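Local coordinates for protein decapping nuclease RAI1 (Scheffersomyces stipitis, PDB 5BTO) that hydrolyses NAD caps, methylguanosine caps and 5'-triphosphate ends of RNA using a divalent metal ion, and binds and stimulates the exoribonuclease RAT1, at residues 280-293 and 304-316. Residues are numbered along the deposited sequence; the frame is centred on the assembly and turned at random.
Sequences WAQCFLMGIRKVVY and DVELYKTEEIPLL
Val291 and Tyr308 form an antiparallel hydrogen-bonded pair between strands 290-293 and 304-309, whose axes approach to 4.7 Å, with 159° between their directions. Two backbone bonds join this pair, with Tyr308 N reaching Val291 O at 2.8 Å. Tyr293 and Glu306 make the next such pair, again with two bonds. Beyond the strands, Thr310 N still donates to Arg289 O.

Thr310 points into the turn between helix 266-286 and strand 290-296. Its OG1 sits beside the backbone N (chi1 -58°) and donates to Ile288 O at 2.7 Å. The same torsion sets CG2 anti to the backbone N, where it meets Trp280 CD1 at 3.7 Å. The backbone Thr310 O lies at the indole edge, and Pro314 CG sits over one ring face, 3.5 Å from Trp280 NE1. Ile313 CG2 packs on Trp280 CB. Among the strand residues, Val292 CG1 presses tightly on Val305 CG1 at 3.4 Å, and the rings of Tyr293 and Tyr308 meet obliquely. Replacing Thr310 by alanine is likely to leave Ile288 O without its hydroxyl donor and to open a gap beside Trp280 CD1.

Within the PD-(D/E)XK nuclease-like region, the hairpin of strands 290-296 and 302-309 is thus tied to the helix bearing substrate-binding Gln282. Thr310 grips two successive carbonyls, Ile288 O and Arg289 O, extending the strand pairing into the turn while its methyl packs on Trp280.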
ATOM      1  N   TRP A 280     -16.756  18.163  -2.291  1.00 12.64           N
ATOM      2  CA  TRP A 280     -16.638  17.810  -0.880  1.00 11.75           C
ATOM      3  C   TRP A 280     -15.159  17.851  -0.453  1.00 12.15           C
ATOM      4  O   TRP A 280     -14.801  18.409   0.595  1.00 13.66           O
ATOM      5  CB  TRP A 280     -17.229  16.415  -0.588  1.00 13.05           C
ATOM      6  CG  TRP A 280     -16.843  15.981   0.786  1.00 13.30           C
ATOM      7  CD1 TRP A 280     -17.412  16.381   1.966  1.00 14.88           C
ATOM      8  CD2 TRP A 280     -15.731  15.143   1.141  1.00 12.65           C
ATOM      9  NE1 TRP A 280     -16.738  15.825   3.029  1.00 13.25           N
ATOM     10  CE2 TRP A 280     -15.705  15.061   2.549  1.00 13.68           C
ATOM     11  CE3 TRP A 280     -14.771  14.443   0.401  1.00 13.30           C
ATOM     12  CZ2 TRP A 280     -14.755  14.302   3.231  1.00 15.81           C
ATOM     13  CZ3 TRP A 280     -13.822  13.696   1.082  1.00 15.46           C
ATOM     14  CH2 TRP A 280     -13.826  13.627   2.481  1.00 15.08           C
ATOM     15  N   ALA A 281     -14.301  17.246  -1.261  1.00 11.13           N
ATOM     16  CA  ALA A 281     -12.883  17.181  -0.903  1.00 11.83           C
ATOM     17  C   ALA A 281     -12.298  18.580  -0.738  1.00 13.22           C
ATOM     18  O   ALA A 281     -11.607  18.850   0.245  1.00 12.85           O
ATOM     19  CB  ALA A 281     -12.085  16.377  -1.940  1.00 12.66           C
ATOM     20  N   GLN A 282     -12.577  19.460  -1.698  1.00 12.10           N
ATOM     21  CA  GLN A 282     -12.073  20.836  -1.671  1.00 14.50           C
ATOM     22  C   GLN A 282     -12.555  21.585  -0.442  1.00 13.60           C
ATOM     23  O   GLN A 282     -11.781  22.266   0.242  1.00 16.14           O
ATOM     24  CB  GLN A 282     -12.565  21.603  -2.898  1.00 20.18           C
ATOM     25  CG  GLN A 282     -11.958  21.167  -4.201  1.00 28.07           C
ATOM     26  CD  GLN A 282     -12.531  21.937  -5.370  1.00 35.01           C
ATOM     27  OE1 GLN A 282     -13.123  23.010  -5.191  1.00 38.14           O
ATOM     28  NE2 GLN A 282     -12.366  21.398  -6.572  1.00 37.41           N
ATOM     29  N   CYS A 283     -13.842  21.458  -0.164  1.00 13.32           N
ATOM     30  CA  CYS A 283     -14.453  22.195   0.936  1.00 13.71           C
ATOM     31  C   CYS A 283     -14.049  21.638   2.288  1.00 12.61           C
ATOM     32  O   CYS A 283     -13.783  22.397   3.224  1.00 14.02           O
ATOM     33  CB  CYS A 283     -15.971  22.212   0.784  1.00 14.68           C
ATOM     34  SG  CYS A 283     -16.480  23.238  -0.612  1.00 16.98           S
ATOM     35  N   PHE A 284     -13.974  20.310   2.381  1.00 11.83           N
ATOM     36  CA  PHE A 284     -13.582  19.661   3.625  1.00 12.93           C
ATOM     37  C   PHE A 284     -12.165  20.072   4.034  1.00 12.26           C
ATOM     38  O   PHE A 284     -11.912  20.402   5.199  1.00 15.09           O
ATOM     39  CB  PHE A 284     -13.669  18.139   3.480  1.00 15.08           C
ATOM     40  CG  PHE A 284     -13.226  17.396   4.691  1.00 17.39           C
ATOM     41  CD1 PHE A 284     -14.073  17.245   5.770  1.00 21.02           C
ATOM     42  CD2 PHE A 284     -11.957  16.843   4.754  1.00 22.15           C
ATOM     43  CE1 PHE A 284     -13.667  16.559   6.891  1.00 24.41           C
ATOM     44  CE2 PHE A 284     -11.541  16.155   5.879  1.00 24.69           C
ATOM     45  CZ  PHE A 284     -12.397  16.012   6.946  1.00 26.06           C
ATOM     46  N   LEU A 285     -11.244  20.037   3.078  1.00 11.44           N
ATOM     47  CA  LEU A 285      -9.859  20.419   3.344  1.00 12.75           C
ATOM     48  C   LEU A 285      -9.727  21.870   3.763  1.00 12.88           C
ATOM     49  O   LEU A 285      -8.876  22.201   4.602  1.00 16.03           O
ATOM     50  CB  LEU A 285      -8.973  20.159   2.126  1.00 13.99           C
ATOM     51  CG  LEU A 285      -8.726  18.693   1.785  1.00 15.96           C
ATOM     52  CD1 LEU A 285      -7.978  18.577   0.457  1.00 18.37           C
ATOM     53  CD2 LEU A 285      -7.930  18.034   2.904  1.00 19.23           C
ATOM     54  N   MET A 286     -10.558  22.740   3.189  1.00 13.73           N
ATOM     55  CA  MET A 286     -10.463  24.167   3.481  1.00 14.90           C
ATOM     56  C   MET A 286     -11.326  24.615   4.656  1.00 15.04           C
ATOM     57  O   MET A 286     -11.236  25.771   5.063  1.00 18.75           O
ATOM     58  CB  MET A 286     -10.866  25.006   2.262  1.00 17.35           C
ATOM     59  CG  MET A 286      -9.775  25.185   1.212  1.00 23.33           C
ATOM     60  SD  MET A 286      -8.268  25.985   1.794  1.00 21.37           S
ATOM     61  CE  MET A 286      -8.732  27.705   1.995  1.00 22.88           C
ATOM     62  N   GLY A 287     -12.164  23.725   5.184  1.00 14.56           N
ATOM     63  CA  GLY A 287     -13.092  24.100   6.241  1.00 15.29           C
ATOM     64  C   GLY A 287     -14.249  24.965   5.761  1.00 13.98           C
ATOM     65  O   GLY A 287     -14.822  25.724   6.546  1.00 16.32           O
ATOM     66  N   ILE A 288     -14.582  24.868   4.477  1.00 15.55           N
ATOM     67  CA  ILE A 288     -15.746  25.572   3.924  1.00 15.81           C
ATOM     68  C   ILE A 288     -16.978  24.714   4.192  1.00 15.13           C
ATOM     69  O   ILE A 288     -16.999  23.541   3.836  1.00 15.55           O
ATOM     70  CB  ILE A 288     -15.614  25.808   2.403  1.00 16.83           C
ATOM     71  CG1 ILE A 288     -14.333  26.581   2.050  1.00 19.99           C
ATOM     72  CG2 ILE A 288     -16.875  26.490   1.834  1.00 16.28           C
ATOM     73  CD1 ILE A 288     -14.201  27.896   2.695  1.00 23.66           C
ATOM     74  N   ARG A 289     -18.009  25.301   4.798  1.00 13.66           N
ATOM     75  CA  ARG A 289     -19.127  24.532   5.346  1.00 14.33           C
ATOM     76  C   ARG A 289     -20.370  24.519   4.457  1.00 13.48           C
ATOM     77  O   ARG A 289     -21.297  23.762   4.711  1.00 16.22           O
ATOM     78  CB  ARG A 289     -19.519  25.073   6.729  1.00 17.41           C
ATOM     79  CG  ARG A 289     -18.377  25.017   7.745  1.00 22.57           C
ATOM     80  CD  ARG A 289     -18.824  25.518   9.117  1.00 29.69           C
ATOM     81  NE  ARG A 289     -17.720  25.592  10.073  1.00 35.59           N
ATOM     82  CZ  ARG A 289     -17.862  25.882  11.364  1.00 38.80           C
ATOM     83  NH1 ARG A 289     -19.068  26.120  11.863  1.00 39.03           N
ATOM     84  NH2 ARG A 289     -16.797  25.931  12.157  1.00 41.35           N
ATOM     85  N   LYS A 290     -20.392  25.373   3.442  1.00 13.86           N
ATOM     86  CA  LYS A 290     -21.569  25.474   2.571  1.00 14.30           C
ATOM     87  C   LYS A 290     -21.171  25.483   1.100  1.00 16.03           C
ATOM     88  O   LYS A 290     -20.168  26.087   0.722  1.00 15.11           O
ATOM     89  CB  LYS A 290     -22.372  26.746   2.879  1.00 16.50           C
ATOM     90  CG  LYS A 290     -23.100  26.787   4.233  1.00 18.09           C
ATOM     91  CD  LYS A 290     -23.989  28.032   4.319  1.00 22.61           C
ATOM     92  CE  LYS A 290     -24.370  28.430   5.756  1.00 26.91           C
ATOM     93  NZ  LYS A 290     -24.711  27.285   6.648  1.00 28.72           N
ATOM     94  N   VAL A 291     -21.977  24.820   0.274  1.00 16.25           N
ATOM     95  CA  VAL A 291     -21.777  24.804  -1.161  1.00 17.96           C
ATOM     96  C   VAL A 291     -23.116  25.012  -1.856  1.00 17.27           C
ATOM     97  O   VAL A 291     -24.108  24.374  -1.492  1.00 19.16           O
ATOM     98  CB  VAL A 291     -21.273  23.429  -1.645  1.00 25.00           C
ATOM     99  CG1 VAL A 291     -21.050  23.460  -3.146  1.00 28.43           C
ATOM    100  CG2 VAL A 291     -20.022  23.017  -0.911  1.00 28.65           C
ATOM    101  N   VAL A 292     -23.145  25.867  -2.871  1.00 16.09           N
ATOM    102  CA  VAL A 292     -24.348  25.968  -3.707  1.00 15.06           C
ATOM    103  C   VAL A 292     -24.063  25.446  -5.106  1.00 16.41           C
ATOM    104  O   VAL A 292     -23.112  25.882  -5.753  1.00 17.22           O
ATOM    105  CB  VAL A 292     -24.878  27.421  -3.803  1.00 16.05           C
ATOM    106  CG1 VAL A 292     -25.874  27.544  -4.953  1.00 18.28           C
ATOM    107  CG2 VAL A 292     -25.527  27.831  -2.492  1.00 18.96           C
ATOM    108  N   TYR A 293     -24.884  24.508  -5.573  1.00 15.79           N
ATOM    109  CA  TYR A 293     -24.827  24.075  -6.967  1.00 16.87           C
ATOM    110  C   TYR A 293     -25.959  24.689  -7.775  1.00 17.60           C
ATOM    111  O   TYR A 293     -27.123  24.632  -7.375  1.00 18.42           O
ATOM    112  CB  TYR A 293     -24.908  22.548  -7.089  1.00 16.55           C
ATOM    113  CG  TYR A 293     -23.564  21.893  -7.239  1.00 16.35           C
ATOM    114  CD1 TYR A 293     -22.969  21.759  -8.492  1.00 15.40           C
ATOM    115  CD2 TYR A 293     -22.881  21.427  -6.126  1.00 14.85           C
ATOM    116  CE1 TYR A 293     -21.724  21.155  -8.624  1.00 15.58           C
ATOM    117  CE2 TYR A 293     -21.638  20.837  -6.245  1.00 14.82           C
ATOM    118  CZ  TYR A 293     -21.066  20.708  -7.492  1.00 15.81           C
ATOM    119  OH  TYR A 293     -19.831  20.110  -7.608  1.00 18.88           O
ATOM    120  N   ASP A 304     -32.351  25.079 -11.538  1.00 23.38           N
ATOM    121  CA  ASP A 304     -32.465  24.802 -10.114  1.00 24.72           C
ATOM    122  C   ASP A 304     -31.201  25.193  -9.380  1.00 22.96           C
ATOM    123  O   ASP A 304     -30.123  25.223  -9.968  1.00 22.08           O
ATOM    124  CB  ASP A 304     -32.790  23.325  -9.871  1.00 30.35           C
ATOM    125  CG  ASP A 304     -34.254  23.002 -10.132  1.00 39.94           C
ATOM    126  OD1 ASP A 304     -35.131  23.770  -9.672  1.00 44.15           O
ATOM    127  OD2 ASP A 304     -34.529  21.990 -10.806  1.00 43.14           O
ATOM    128  N   VAL A 305     -31.356  25.527  -8.104  1.00 20.64           N
ATOM    129  CA  VAL A 305     -30.221  25.828  -7.236  1.00 20.88           C
ATOM    130  C   VAL A 305     -30.396  25.026  -5.961  1.00 18.85           C
ATOM    131  O   VAL A 305     -31.494  25.006  -5.381  1.00 23.61           O
ATOM    132  CB  VAL A 305     -30.196  27.328  -6.877  1.00 24.01           C
ATOM    133  CG1 VAL A 305     -29.140  27.605  -5.836  1.00 26.06           C
ATOM    134  CG2 VAL A 305     -29.983  28.182  -8.134  1.00 25.21           C
ATOM    135  N   GLU A 306     -29.331  24.364  -5.509  1.00 18.23           N
ATOM    136  CA  GLU A 306     -29.400  23.580  -4.286  1.00 19.45           C
ATOM    137  C   GLU A 306     -28.266  23.949  -3.350  1.00 17.14           C
ATOM    138  O   GLU A 306     -27.103  24.016  -3.766  1.00 17.62           O
ATOM    139  CB  GLU A 306     -29.335  22.080  -4.597  1.00 21.11           C
ATOM    140  CG  GLU A 306     -30.500  21.580  -5.453  1.00 26.66           C
ATOM    141  CD  GLU A 306     -31.809  21.494  -4.683  1.00 30.57           C
ATOM    142  OE1 GLU A 306     -31.790  21.639  -3.440  1.00 31.08           O
ATOM    143  OE2 GLU A 306     -32.860  21.282  -5.323  1.00 33.70           O
ATOM    144  N   LEU A 307     -28.622  24.182  -2.092  1.00 16.86           N
ATOM    145  CA  LEU A 307     -27.661  24.461  -1.030  1.00 15.98           C
ATOM    146  C   LEU A 307     -27.311  23.171  -0.305  1.00 16.93           C
ATOM    147  O   LEU A 307     -28.206  22.425   0.110  1.00 19.19           O
ATOM    148  CB  LEU A 307     -28.267  25.449  -0.021  1.00 17.88           C
ATOM    149  CG  LEU A 307     -27.453  25.687   1.257  1.00 18.23           C
ATOM    150  CD1 LEU A 307     -26.160  26.407   0.939  1.00 19.23           C
ATOM    151  CD2 LEU A 307     -28.269  26.500   2.264  1.00 20.12           C
ATOM    152  N   TYR A 308     -26.013  22.910  -0.150  1.00 16.32           N
ATOM    153  CA  TYR A 308     -25.531  21.759   0.603  1.00 15.21           C
ATOM    154  C   TYR A 308     -24.761  22.234   1.819  1.00 15.93           C
ATOM    155  O   TYR A 308     -24.090  23.257   1.757  1.00 18.26           O
ATOM    156  CB  TYR A 308     -24.549  20.927  -0.242  1.00 16.06           C
ATOM    157  CG  TYR A 308     -25.159  20.268  -1.444  1.00 16.79           C
ATOM    158  CD1 TYR A 308     -25.459  21.002  -2.582  1.00 18.51           C
ATOM    159  CD2 TYR A 308     -25.422  18.903  -1.450  1.00 17.82           C
ATOM    160  CE1 TYR A 308     -26.027  20.401  -3.690  1.00 17.98           C
ATOM    161  CE2 TYR A 308     -25.993  18.300  -2.551  1.00 19.63           C
ATOM    162  CZ  TYR A 308     -26.291  19.058  -3.668  1.00 18.82           C
ATOM    163  OH  TYR A 308     -26.859  18.478  -4.779  1.00 21.62           O
ATOM    164  N   LYS A 309     -24.836  21.494   2.919  1.00 14.76           N
ATOM    165  CA  LYS A 309     -23.797  21.633   3.933  1.00 15.12           C
ATOM    166  C   LYS A 309     -22.736  20.583   3.636  1.00 14.56           C
ATOM    167  O   LYS A 309     -23.054  19.437   3.341  1.00 15.44           O
ATOM    168  CB  LYS A 309     -24.327  21.533   5.368  1.00 19.56           C
ATOM    169  CG  LYS A 309     -25.033  20.264   5.773  1.00 24.09           C
ATOM    170  CD  LYS A 309     -25.402  20.359   7.264  1.00 29.50           C
ATOM    171  CE  LYS A 309     -26.111  19.107   7.765  1.00 32.34           C
ATOM    172  NZ  LYS A 309     -26.366  19.171   9.231  1.00 36.06           N
ATOM    173  N   THR A 310     -21.475  20.991   3.681  1.00 12.58           N
ATOM    174  CA  THR A 310     -20.382  20.094   3.331  1.00 14.32           C
ATOM    175  C   THR A 310     -20.477  18.766   4.078  1.00 14.60           C
ATOM    176  O   THR A 310     -20.263  17.688   3.502  1.00 15.10           O
ATOM    177  CB  THR A 310     -19.039  20.788   3.598  1.00 13.77           C
ATOM    178  OG1 THR A 310     -18.992  21.998   2.834  1.00 15.50           O
ATOM    179  CG2 THR A 310     -17.856  19.889   3.190  1.00 14.98           C
ATOM    180  N   GLU A 311     -20.827  18.829   5.356  1.00 15.71           N
ATOM    181  CA  GLU A 311     -20.801  17.628   6.185  1.00 16.96           C
ATOM    182  C   GLU A 311     -21.878  16.602   5.830  1.00 15.95           C
ATOM    183  O   GLU A 311     -21.805  15.462   6.282  1.00 16.91           O
ATOM    184  CB  GLU A 311     -20.883  17.993   7.666  1.00 24.09           C
ATOM    185  CG  GLU A 311     -22.150  18.731   8.056  1.00 30.08           C
ATOM    186  CD  GLU A 311     -22.189  19.078   9.535  1.00 39.85           C
ATOM    187  OE1 GLU A 311     -21.308  18.606  10.286  1.00 42.74           O
ATOM    188  OE2 GLU A 311     -23.102  19.824   9.948  1.00 43.67           O
ATOM    189  N   GLU A 312     -22.889  17.006   5.053  1.00 14.28           N
ATOM    190  CA  GLU A 312     -23.941  16.065   4.666  1.00 14.29           C
ATOM    191  C   GLU A 312     -23.619  15.346   3.352  1.00 14.62           C
ATOM    192  O   GLU A 312     -24.298  14.385   2.989  1.00 15.17           O
ATOM    193  CB  GLU A 312     -25.319  16.742   4.593  1.00 16.85           C
ATOM    194  CG  GLU A 312     -25.577  17.549   3.323  1.00 19.21           C
ATOM    195  CD  GLU A 312     -26.886  18.342   3.385  1.00 22.19           C
ATOM    196  OE1 GLU A 312     -27.892  17.800   3.902  1.00 24.40           O
ATOM    197  OE2 GLU A 312     -26.908  19.505   2.919  1.00 18.68           O
ATOM    198  N   ILE A 313     -22.572  15.782   2.657  1.00 13.20           N
ATOM    199  CA  ILE A 313     -22.282  15.204   1.347  1.00 13.23           C
ATOM    200  C   ILE A 313     -21.846  13.726   1.400  1.00 14.52           C
ATOM    201  O   ILE A 313     -22.290  12.923   0.581  1.00 13.27           O
ATOM    202  CB  ILE A 313     -21.266  16.048   0.533  1.00 12.72           C
ATOM    203  CG1 ILE A 313     -21.885  17.411   0.177  1.00 13.58           C
ATOM    204  CG2 ILE A 313     -20.858  15.303  -0.740  1.00 12.26           C
ATOM    205  CD1 ILE A 313     -20.912  18.394  -0.471  1.00 15.09           C
ATOM    206  N   PRO A 314     -20.981  13.361   2.359  1.00 13.91           N
ATOM    207  CA  PRO A 314     -20.549  11.951   2.363  1.00 14.27           C
ATOM    208  C   PRO A 314     -21.717  10.967   2.455  1.00 14.61           C
ATOM    209  O   PRO A 314     -21.685   9.926   1.795  1.00 14.92           O
ATOM    210  CB  PRO A 314     -19.645  11.867   3.600  1.00 14.35           C
ATOM    211  CG  PRO A 314     -19.057  13.250   3.689  1.00 13.91           C
ATOM    212  CD  PRO A 314     -20.217  14.174   3.327  1.00 13.56           C
ATOM    213  N   LEU A 315     -22.744  11.299   3.236  1.00 14.84           N
ATOM    214  CA  LEU A 315     -23.887  10.404   3.377  1.00 14.48           C
ATOM    215  C   LEU A 315     -24.765  10.403   2.116  1.00 15.40           C
ATOM    216  O   LEU A 315     -25.298   9.360   1.719  1.00 14.99           O
ATOM    217  CB  LEU A 315     -24.707  10.758   4.619  1.00 15.42           C
ATOM    218  CG  LEU A 315     -25.894   9.846   4.915  1.00 16.82           C
ATOM    219  CD1 LEU A 315     -25.460   8.394   5.111  1.00 18.65           C
ATOM    220  CD2 LEU A 315     -26.642  10.363   6.132  1.00 20.54           C
ATOM    221  N   LEU A 316     -24.908  11.560   1.476  1.00 14.22           N
ATOM    222  CA  LEU A 316     -25.600  11.595   0.182  1.00 15.65           C
ATOM    223  C   LEU A 316     -24.943  10.645  -0.819  1.00 16.27           C
ATOM    224  O   LEU A 316     -25.619   9.897  -1.528  1.00 17.57           O
ATOM    225  CB  LEU A 316     -25.625  13.002  -0.400  1.00 17.17           C
ATOM    226  CG  LEU A 316     -26.612  13.990   0.208  1.00 20.21           C
ATOM    227  CD1 LEU A 316     -26.465  15.336  -0.475  1.00 19.67           C
ATOM    228  CD2 LEU A 316     -28.039  13.451   0.050  1.00 21.93           C
TER
HETATM  229  O   HOH W   1     -20.749  21.413   6.836  1.00 21.84           O